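Local coordinates for putative MCP-type signal transduction protein (Campylobacter jejuni subsp. jejuni serotype O:2, PDB 4WY9) that probably senses chemical signals in the periplasm through a tandem-PAS domain of the chemoreceptor Tlp1, perhaps recognising its ligands indirectly, at residues N256-A259 against D263-Y266. Numbering follows the deposited sequence. Where two conformers were deposited one is given.
With ACT (acetate ion), chain B.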
ATOM      1  N   ASN A 256      10.742  16.542  19.894  1.00  9.00           N
ATOM      2  CA  ASN A 256       9.940  16.345  21.084  1.00  9.83           C
ATOM      3  C   ASN A 256       8.506  16.132  20.640  1.00  9.72           C
ATOM      4  O   ASN A 256       8.009  16.848  19.763  1.00 11.20           O
ATOM      5  CB  ASN A 256      10.060  17.542  22.025  1.00 11.88           C
ATOM      6  CG  ASN A 256      11.390  17.570  22.803  1.00 14.66           C
ATOM      7  OD1 ASN A 256      12.404  16.983  22.404  1.00 23.24           O
ATOM      8  ND2 ASN A 256      11.404  18.297  23.859  1.00 21.64           N
ATOM      9  N   TYR A 257       7.821  15.177  21.236  1.00  9.69           N
ATOM     10  CA  TYR A 257       6.508  14.759  20.763  1.00  8.22           C
ATOM     11  C   TYR A 257       5.675  14.213  21.898  1.00  9.95           C
ATOM     12  O   TYR A 257       6.120  13.368  22.629  1.00 11.85           O
ATOM     13  CB  TYR A 257       6.697  13.663  19.693  1.00  8.71           C
ATOM     14  CG  TYR A 257       5.426  13.049  19.138  1.00  8.46           C
ATOM     15  CD1 TYR A 257       4.649  13.733  18.220  1.00  8.86           C
ATOM     16  CD2 TYR A 257       5.029  11.764  19.513  1.00  8.24           C
ATOM     17  CE1 TYR A 257       3.511  13.179  17.703  1.00  8.56           C
ATOM     18  CE2 TYR A 257       3.876  11.197  18.986  1.00  7.96           C
ATOM     19  CZ  TYR A 257       3.118  11.917  18.099  1.00  7.11           C
ATOM     20  OH  TYR A 257       1.963  11.385  17.591  1.00  9.17           O
ATOM     21  N   ILE A 258       4.435  14.675  22.005  0.51  9.11           N
ATOM     22  CA  ILE A 258       3.503  14.141  22.975  0.51  9.46           C
ATOM     23  C   ILE A 258       2.547  13.204  22.250  0.51  9.24           C
ATOM     24  O   ILE A 258       1.771  13.652  21.409  0.51 10.99           O
ATOM     25  CB  ILE A 258       2.728  15.231  23.721  0.51 10.98           C
ATOM     26  CG1 ILE A 258       3.709  16.134  24.473  0.51 12.46           C
ATOM     27  CG2 ILE A 258       1.713  14.600  24.647  0.51 12.98           C
ATOM     28  CD1 ILE A 258       3.037  17.245  25.216  0.51 13.06           C
ATOM     29  N   ALA A 259       2.644  11.918  22.567  1.00  9.09           N
ATOM     30  CA  ALA A 259       1.926  10.882  21.828  1.00  9.22           C
ATOM     31  C   ALA A 259       0.454  10.830  22.201  1.00 10.25           C
ATOM     32  O   ALA A 259       0.031  11.440  23.172  1.00 12.10           O
ATOM     33  CB  ALA A 259       2.561   9.537  22.075  1.00 10.68           C
ATOM     34  N   ASP A 263       2.096  10.084  26.381  1.00 13.85           N
ATOM     35  CA  ASP A 263       3.493   9.971  26.734  1.00 13.45           C
ATOM     36  C   ASP A 263       4.337  11.067  26.083  1.00 10.30           C
ATOM     37  O   ASP A 263       4.433  11.167  24.853  1.00 10.36           O
ATOM     38  CB  ASP A 263       4.083   8.619  26.316  1.00 13.67           C
ATOM     39  CG  ASP A 263       3.625   7.457  27.183  1.00 17.13           C
ATOM     40  OD1 ASP A 263       3.016   7.672  28.243  1.00 20.72           O
ATOM     41  OD2 ASP A 263       3.940   6.309  26.823  1.00 16.47           O
ATOM     42  N   ASP A 264       5.039  11.822  26.918  1.00  9.67           N
ATOM     43  CA  ASP A 264       6.012  12.793  26.472  1.00  9.13           C
ATOM     44  C   ASP A 264       7.236  12.039  25.939  1.00  7.98           C
ATOM     45  O   ASP A 264       7.868  11.281  26.682  1.00  9.70           O
ATOM     46  CB  ASP A 264       6.377  13.713  27.633  1.00 10.41           C
ATOM     47  CG  ASP A 264       7.170  14.921  27.211  1.00 13.26           C
ATOM     48  OD1 ASP A 264       7.602  15.000  26.067  1.00 14.13           O
ATOM     49  OD2 ASP A 264       7.321  15.811  28.058  1.00 15.48           O
ATOM     50  N   SER A 265       7.562  12.231  24.666  1.00  8.17           N
ATOM     51  CA  SER A 265       8.452  11.347  23.956  1.00  7.54           C
ATOM     52  C   SER A 265       9.480  12.076  23.105  1.00  7.36           C
ATOM     53  O   SER A 265       9.323  13.267  22.804  1.00  7.91           O
ATOM     54  CB  SER A 265       7.653  10.398  23.041  1.00  8.25           C
ATOM     55  OG  SER A 265       6.604   9.730  23.757  1.00  8.58           O
ATOM     56  N   TYR A 266      10.512  11.339  22.693  1.00  7.36           N
ATOM     57  CA  TYR A 266      11.278  11.676  21.511  1.00  7.29           C
ATOM     58  C   TYR A 266      10.643  10.941  20.340  1.00  7.13           C
ATOM     59  O   TYR A 266      10.223   9.791  20.481  1.00  7.86           O
ATOM     60  CB  TYR A 266      12.747  11.286  21.655  1.00  7.95           C
ATOM     61  CG  TYR A 266      13.438  11.989  22.803  1.00  7.83           C
ATOM     62  CD1 TYR A 266      13.693  13.337  22.744  1.00  9.19           C
ATOM     63  CD2 TYR A 266      13.855  11.285  23.926  1.00  9.04           C
ATOM     64  CE1 TYR A 266      14.309  14.007  23.803  1.00  9.14           C
ATOM     65  CE2 TYR A 266      14.469  11.929  24.967  1.00  8.85           C
ATOM     66  CZ  TYR A 266      14.710  13.288  24.904  1.00  8.97           C
ATOM     67  OH  TYR A 266      15.327  13.917  25.958  1.00 10.26           O
TER
HETATM   68  C   ACT B 401       0.916   8.251  18.431  1.00 10.17           C
HETATM   69  O   ACT B 401       0.068   7.422  18.873  1.00 11.61           O
HETATM   70  OXT ACT B 401       0.940   9.402  18.954  1.00  9.46           O
HETATM   71  CH3 ACT B 401       1.817   7.897  17.301  1.00 10.85           C
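Tyr257 and Ser265 form the antiparallel hydrogen-bonded pair that ties strand 253-258, an outermost strand of its sheet within this chain, to strand 264-274. Tyr257 N donates to Ser265 O at 2.9 Å, and Ser265 N returns a shorter bond to Tyr257 O at 2.7 Å. Closer to the turn, Ala259 N points almost straight at Asp263 O, 3.0 Å away with 178° at the hydrogen. Ser265 OG sits beside its own backbone N (chi1 -52°), and from there it reaches the same Asp263 O at 2.8 Å. The two donors approach that oxygen from opposite faces of the carbonyl plane.

The Tyr257 side chain leaves the sheet on the same face as Ser265. With CG anti to the backbone N (chi1 177°), it extends to the acetate, and on its way touches Thr243 and Tyr244 of helix 241-249. At the far end, Tyr257 OH donates to acetate OXT at 2.6 Å. His221 and Ser260 also bind this ion, which probably came from the crystallisation liquor.

The contact is the turn end of a beta hairpin, held mainly by backbone bonds. Two donors on the Asp263 carbonyl probably help to hold the base of the turn, and the hydroxyl of the buried Ser265 gains an acceptor.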